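Local coordinates for conserved domain protein (Streptococcus pneumoniae, PDB 4IAJ), which is of unknown function, a small conserved streptococcal protein of the DUF4649 family that is built as an antiparallel sheet with two helices packed against it, at residues 7-12 with 44-49; 28-33 with 64-69. All blocks are in the same frame, centred on the assembly; numbering follows the deposited sequence. Where two conformers were deposited one is given.

Overall arrangement
Interaction 1 joins two strands of the four-stranded antiparallel sheet, 7-12 and 46-51, while interaction 2 pairs helix 26-35 with helix 65-71 in the helical layer on one face of the sheet. Their centres lie about 12 Å apart, on opposite sides of the chain's centre. The segments alternate along the chain, in the order 7-12, 28-33, 44-49, 64-69, so strand pairing and helix pairing interlock in this small chain. The two layers meet directly: I65 CD1 is 3.7 Å from both I9 CD1 and V46 CG2, and I7 CD1 is 3.8 Å from F29 CB. I7, I9, V46, F29 and I65 thus belong to one hydrophobic core shared by both contacts.

Interaction 1: residues 7-12 with 44-49; sequences IEITYI and YPVQKL
T10 and I12 take most of the contact on strand 7-12, and Q47 answers both from segment 44-49. The backbone of T10 is gripped three times. Its N-H points almost straight at K48 O (2.8 Å, 170°), whereas its carbonyl oxygen accepts from two successive amides, Q47 N at 2.7 Å and K48 N at 3.2 Å, both tilted to the same face of the carbonyl plane. Beyond the backbone, T10 CG2 lies alongside Q47, 3.8 Å from its OE1. The polar ends look elsewhere: T10 OG1 bonds to T20 OG1 on the adjoining strand 18-23, and Q47 NE2 bonds to E18.

I12 continues the pairing through N to P45 O at 3.2 Å. Its CG1 lies anti to the carbonyl carbon (chi1 -46°), and a second turn at chi2 brings CD1 across the Q47 side chain, 3.8 Å from NE2. Y11, on the face with I9, V46 and L49, meets Y44 of the preceding loop; their ring planes are 19° apart, but the rings are so offset that they barely overlap and touch mainly where Y11 CD1 meets Y44 CD2 at 3.6 Å. L49 lies alongside I9, its CD1 3.9 Å from I9 CG1, on the face covered by helix 65-71.

Since Q47 and K48 together oppose the single residue T10, the pairing shifts by one residue between T10-K48 and Y11-V46, and the strand turns a corner at Q47: a classic beta bulge between two central strands of an antiparallel sheet.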
loop_
_atom_site.group_PDB
_atom_site.type_symbol
_atom_site.label_atom_id
_atom_site.label_comp_id
_atom_site.label_asym_id
_atom_site.label_seq_id
_atom_site.Cartn_x
_atom_site.Cartn_y
_atom_site.Cartn_z
ATOM N N ILE B 7 -15.074 23.872 2.578
ATOM C CA ILE B 7 -15.223 22.474 3.011
ATOM C C ILE B 7 -14.573 22.216 4.378
ATOM O O ILE B 7 -13.419 22.564 4.599
ATOM C CB ILE B 7 -14.668 21.483 1.971
ATOM C CG1 ILE B 7 -15.412 21.664 0.655
ATOM C CG2 ILE B 7 -14.837 20.048 2.450
ATOM C CD1 ILE B 7 -14.986 20.719 -0.440
ATOM N N GLU B 8 -15.355 21.644 5.294
ATOM C CA GLU B 8 -14.873 21.166 6.577
ATOM C C GLU B 8 -15.358 19.744 6.741
ATOM O O GLU B 8 -16.510 19.447 6.456
ATOM C CB GLU B 8 -15.379 22.026 7.723
ATOM C CG GLU B 8 -14.883 23.462 7.640
ATOM C CD GLU B 8 -14.866 24.191 8.983
ATOM O OE1 GLU B 8 -15.163 23.565 10.032
ATOM O OE2 GLU B 8 -14.537 25.400 8.981
ATOM N N ILE B 9 -14.464 18.856 7.150
ATOM C CA ILE B 9 -14.806 17.451 7.300
ATOM C C ILE B 9 -14.360 16.976 8.677
ATOM O O ILE B 9 -13.208 17.159 9.052
ATOM C CB ILE B 9 -14.132 16.570 6.241
ATOM C CG1 ILE B 9 -14.447 17.059 4.818
ATOM C CG2 ILE B 9 -14.565 15.125 6.415
ATOM C CD1 ILE B 9 -13.571 16.415 3.754
ATOM N N THR B 10 -15.273 16.370 9.431
ATOM C CA THR B 10 -14.909 15.814 10.719
ATOM C C THR B 10 -15.135 14.307 10.653
ATOM O O THR B 10 -16.161 13.841 10.180
ATOM C CB THR B 10 -15.694 16.447 11.872
ATOM O OG1 THR B 10 -15.381 17.844 11.972
ATOM C CG2 THR B 10 -15.323 15.792 13.176
ATOM N N TYR B 11 -14.140 13.554 11.087
ATOM C CA TYR B 11 -14.209 12.100 11.041
ATOM C C TYR B 11 -13.657 11.529 12.328
ATOM O O TYR B 11 -13.052 12.247 13.134
ATOM C CB TYR B 11 -13.474 11.564 9.813
ATOM C CG TYR B 11 -12.033 11.940 9.745
ATOM C CD1 TYR B 11 -11.071 11.233 10.447
ATOM C CD2 TYR B 11 -11.630 13.005 8.972
ATOM C CE1 TYR B 11 -9.728 11.595 10.378
ATOM C CE2 TYR B 11 -10.308 13.365 8.892
ATOM C CZ TYR B 11 -9.364 12.676 9.599
ATOM O OH TYR B 11 -8.058 13.079 9.494
ATOM N N ILE B 12 -13.911 10.244 12.535
ATOM C CA ILE B 12 -13.492 9.545 13.753
ATOM C C ILE B 12 -12.407 8.583 13.375
ATOM O O ILE B 12 -12.638 7.723 12.532
ATOM C CB ILE B 12 -14.626 8.723 14.396
ATOM C CG1 ILE B 12 -15.927 9.535 14.462
ATOM C CG2 ILE B 12 -14.203 8.229 15.777
ATOM C CD1 ILE B 12 -15.845 10.788 15.297
ATOM N N TYR B 44 -12.262 6.091 7.226
ATOM C CA TYR B 44 -12.828 6.513 8.485
ATOM C C TYR B 44 -14.228 7.043 8.232
ATOM O O TYR B 44 -14.462 7.725 7.231
ATOM C CB TYR B 44 -11.969 7.574 9.133
ATOM C CG TYR B 44 -10.677 7.109 9.791
ATOM C CD1 TYR B 44 -10.572 5.875 10.427
ATOM C CD2 TYR B 44 -9.597 7.968 9.872
ATOM C CE1 TYR B 44 -9.402 5.494 11.064
ATOM C CE2 TYR B 44 -8.429 7.604 10.524
ATOM C CZ TYR B 44 -8.339 6.376 11.123
ATOM O OH TYR B 44 -7.212 6.024 11.812
ATOM N N PRO B 45 -15.167 6.740 9.149
ATOM C CA PRO B 45 -16.511 7.305 9.011
ATOM C C PRO B 45 -16.540 8.813 9.224
ATOM O O PRO B 45 -15.836 9.348 10.096
ATOM C CB PRO B 45 -17.305 6.602 10.119
ATOM C CG PRO B 45 -16.274 6.256 11.154
ATOM C CD PRO B 45 -15.013 5.970 10.400
ATOM N N VAL B 46 -17.371 9.491 8.436
ATOM C CA VAL B 46 -17.499 10.945 8.526
ATOM C C VAL B 46 -18.615 11.303 9.491
ATOM O O VAL B 46 -19.748 10.851 9.356
ATOM C CB VAL B 46 -17.719 11.594 7.149
ATOM C CG1 VAL B 46 -17.996 13.085 7.271
ATOM C CG2 VAL B 46 -16.495 11.365 6.264
ATOM N N GLN B 47 -18.264 12.105 10.481
ATOM C CA GLN B 47 -19.212 12.558 11.466
ATOM C C GLN B 47 -19.912 13.817 11.002
ATOM O O GLN B 47 -21.093 13.983 11.273
ATOM C CB GLN B 47 -18.497 12.816 12.779
ATOM C CG GLN B 47 -19.431 12.812 13.968
ATOM C CD GLN B 47 -18.894 13.654 15.092
ATOM O OE1 GLN B 47 -18.607 14.843 14.907
ATOM N NE2 GLN B 47 -18.731 13.046 16.264
ATOM N N LYS B 48 -19.189 14.712 10.316
ATOM C CA LYS B 48 -19.774 15.955 9.791
ATOM C C LYS B 48 -19.106 16.395 8.482
ATOM O O LYS B 48 -17.892 16.453 8.412
ATOM C CB LYS B 48 -19.635 17.069 10.823
ATOM C CG LYS B 48 -20.177 18.417 10.388
ATOM C CD LYS B 48 -20.153 19.425 11.534
ATOM C CE LYS B 48 -18.785 20.072 11.677
ATOM N NZ LYS B 48 -18.733 21.032 12.812
ATOM N N LEU B 49 -19.909 16.690 7.462
ATOM C CA LEU B 49 -19.422 17.243 6.198
ATOM C C LEU B 49 -20.132 18.563 5.957
ATOM O O LEU B 49 -21.342 18.587 5.791
ATOM C CB LEU B 49 -19.679 16.285 5.045
ATOM C CG LEU B 49 -19.506 16.820 3.625
ATOM C CD1 LEU B 49 -18.053 17.214 3.356
ATOM C CD2 LEU B 49 -19.961 15.785 2.618
#

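Interaction 2: residues 28-33 with 64-69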
loop_
_atom_site.group_PDB
_atom_site.type_symbol
_atom_site.label_atom_id
_atom_site.label_comp_id
_atom_site.label_asym_id
_atom_site.label_seq_id
_atom_site.Cartn_x
_atom_site.Cartn_y
_atom_site.Cartn_z
ATOM N N ASP B 28 -8.940 23.195 -3.538
ATOM C CA ASP B 28 -7.946 22.722 -2.557
ATOM C C ASP B 28 -8.255 21.266 -2.180
ATOM O O ASP B 28 -7.359 20.444 -2.046
ATOM C CB ASP B 28 -7.901 23.574 -1.284
ATOM C CG ASP B 28 -7.447 24.999 -1.530
ATOM O OD1 ASP B 28 -6.736 25.255 -2.526
ATOM O OD2 ASP B 28 -7.805 25.870 -0.705
ATOM N N PHE B 29 -9.539 20.958 -2.059
ATOM C CA PHE B 29 -9.976 19.608 -1.734
ATOM C C PHE B 29 -9.640 18.641 -2.872
ATOM O O PHE B 29 -9.054 17.565 -2.652
ATOM C CB PHE B 29 -11.479 19.620 -1.412
ATOM C CG PHE B 29 -12.063 18.262 -1.251
ATOM C CD1 PHE B 29 -11.724 17.477 -0.150
ATOM C CD2 PHE B 29 -12.914 17.751 -2.206
ATOM C CE1 PHE B 29 -12.244 16.200 -0.005
ATOM C CE2 PHE B 29 -13.449 16.478 -2.057
ATOM C CZ PHE B 29 -13.107 15.703 -0.967
ATOM N N GLU B 30 -9.973 19.037 -4.094
ATOM C CA GLU B 30 -9.662 18.227 -5.275
ATOM C C GLU B 30 -8.164 17.964 -5.408
ATOM O O GLU B 30 -7.753 16.829 -5.680
ATOM C CB GLU B 30 -10.178 18.907 -6.545
ATOM C CG GLU B 30 -11.690 18.945 -6.660
ATOM C CD GLU B 30 -12.151 19.576 -7.965
ATOM O OE1 GLU B 30 -11.661 20.681 -8.297
ATOM O OE2 GLU B 30 -12.991 18.962 -8.654
ATOM N N ARG B 31 -7.360 19.011 -5.225
ATOM C CA ARG B 31 -5.915 18.877 -5.201
ATOM C C ARG B 31 -5.471 17.831 -4.179
ATOM O O ARG B 31 -4.592 17.024 -4.486
ATOM C CB ARG B 31 -5.218 20.206 -4.869
ATOM C CG ARG B 31 -4.556 20.891 -6.051
ATOM C CD ARG B 31 -3.528 21.927 -5.588
ATOM N NE ARG B 31 -4.155 23.025 -4.846
ATOM C CZ ARG B 31 -4.837 24.027 -5.400
ATOM N NH1 ARG B 31 -4.989 24.102 -6.723
ATOM N NH2 ARG B 31 -5.374 24.966 -4.629
ATOM N N SER B 32 -6.051 17.860 -2.973
ATOM C CA SER B 32 -5.673 16.892 -1.923
ATOM C C SER B 32 -6.042 15.460 -2.324
ATOM O O SER B 32 -5.297 14.507 -2.030
ATOM C CB SER B 32 -6.287 17.241 -0.554
ATOM O OG SER B 32 -7.668 16.888 -0.467
ATOM N N GLN B 33 -7.170 15.302 -3.022
ATOM C CA GLN B 33 -7.560 13.963 -3.467
ATOM C C GLN B 33 -6.599 13.435 -4.539
ATOM O O GLN B 33 -6.272 12.239 -4.527
ATOM C CB GLN B 33 -9.018 13.952 -3.934
ATOM C CG GLN B 33 -9.988 14.200 -2.784
ATOM C CD GLN B 33 -10.239 12.959 -1.963
ATOM O OE1 GLN B 33 -10.660 11.940 -2.495
ATOM N NE2 GLN B 33 -9.998 13.039 -0.665
ATOM N N ASP B 64 -15.050 8.292 0.263
ATOM C CA ASP B 64 -16.168 8.413 -0.688
ATOM C C ASP B 64 -16.747 9.823 -0.831
ATOM O O ASP B 64 -17.683 10.039 -1.620
ATOM C CB ASP B 64 -17.300 7.469 -0.275
ATOM C CG ASP B 64 -17.037 6.041 -0.654
ATOM O OD1 ASP B 64 -16.228 5.795 -1.574
ATOM O OD2 ASP B 64 -17.672 5.154 -0.054
ATOM N N ILE B 65 -16.211 10.787 -0.092
ATOM C CA ILE B 65 -16.691 12.170 -0.211
ATOM C C ILE B 65 -16.478 12.771 -1.591
ATOM O O ILE B 65 -17.388 13.391 -2.142
ATOM C CB ILE B 65 -16.058 13.114 0.821
ATOM C CG1 ILE B 65 -16.472 12.714 2.233
ATOM C CG2 ILE B 65 -16.525 14.551 0.560
ATOM C CD1 ILE B 65 -15.734 13.481 3.314
ATOM N N PHE B 66 -15.296 12.563 -2.163
ATOM C CA PHE B 66 -14.985 13.110 -3.484
ATOM C C PHE B 66 -16.048 12.738 -4.522
ATOM O O PHE B 66 -16.533 13.588 -5.250
ATOM C CB PHE B 66 -13.587 12.641 -3.932
ATOM C CG PHE B 66 -13.146 13.201 -5.252
ATOM C CD1 PHE B 66 -12.554 14.449 -5.328
ATOM C CD2 PHE B 66 -13.299 12.472 -6.417
ATOM C CE1 PHE B 66 -12.141 14.974 -6.543
ATOM C CE2 PHE B 66 -12.886 12.988 -7.632
ATOM C CZ PHE B 66 -12.306 14.242 -7.696
ATOM N N PHE B 67 -16.423 11.468 -4.575
ATOM C CA PHE B 67 -17.407 11.015 -5.558
ATOM C C PHE B 67 -18.814 11.499 -5.225
ATOM O O PHE B 67 -19.545 11.918 -6.113
ATOM C CB PHE B 67 -17.351 9.493 -5.667
ATOM C CG PHE B 67 -16.016 9.004 -6.142
ATOM C CD1 PHE B 67 -15.675 9.098 -7.483
ATOM C CD2 PHE B 67 -15.059 8.548 -5.235
ATOM C CE1 PHE B 67 -14.434 8.680 -7.931
ATOM C CE2 PHE B 67 -13.806 8.133 -5.680
ATOM C CZ PHE B 67 -13.495 8.208 -7.031
ATOM N N TYR B 68 -19.187 11.433 -3.949
ATOM C CA TYR B 68 -20.466 11.984 -3.483
ATOM C C TYR B 68 -20.674 13.423 -3.940
ATOM O O TYR B 68 -21.701 13.738 -4.534
ATOM C CB TYR B 68 -20.557 11.896 -1.955
ATOM C CG TYR B 68 -21.748 12.609 -1.324
ATOM C CD1 TYR B 68 -23.009 11.998 -1.243
ATOM C CD2 TYR B 68 -21.593 13.872 -0.769
ATOM C CE1 TYR B 68 -24.081 12.650 -0.638
ATOM C CE2 TYR B 68 -22.647 14.524 -0.163
ATOM C CZ TYR B 68 -23.885 13.922 -0.099
ATOM O OH TYR B 68 -24.899 14.618 0.510
ATOM N N LEU B 69 -19.711 14.293 -3.649
ATOM C CA LEU B 69 -19.831 15.710 -3.975
ATOM C C LEU B 69 -19.957 15.930 -5.472
ATOM O O LEU B 69 -20.721 16.781 -5.908
ATOM C CB LEU B 69 -18.638 16.507 -3.430
ATOM C CG LEU B 69 -18.621 16.726 -1.921
ATOM C CD1 LEU B 69 -17.403 17.543 -1.505
ATOM C CD2 LEU B 69 -19.900 17.406 -1.446
#
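F66 reaches across from helix 65-71 and is met by three side chains of helix 26-35: F29, E30 and Q33. The close part is F66 with F29 and Q33. With CG anti to the backbone N (chi1 172°), F29 sends its ring out toward helix 65-71, where the far end finds three partners and is buried against them. CZ touches I65 CG2 at 3.9 Å, and CE2 lies 4.0 Å from F66 CD1 and 4.1 Å from L69 CD1. F29 CE2 comes to F66 near the plane of that ring, at its edge, so the two phenylalanines are not stacked. I7 and I9 of strand 7-12 close the sheet side of this cluster.

Both helices lie on the same face of the antiparallel sheet, a two-layer alpha+beta arrangement. The axes of segments 28-33 and 65-69 run at 135° and approach to 11.4 Å, a spacing that the long aromatic side chains fill; no hydrogen bond joins the two segments.

Q33, bent at chi2, passes alongside F66, the two side chains antiparallel to each other. In the one of its two modelled conformers considered here, Q33 CG lies 3.6 Å from F66 CD1 and also over one face of F29, towards the rim; the approach of Q33 OE1 to F66 CB, 3.3 Å, is tentative. The thin outer edge belongs to E30. Its side chain runs roughly perpendicular to F66 and offers only CG, 4.0 Å from F66 CE1 at the ring edge. In the assembly a third subunit meets this outer side: its own F66 packs on F66, and its M70 on E30.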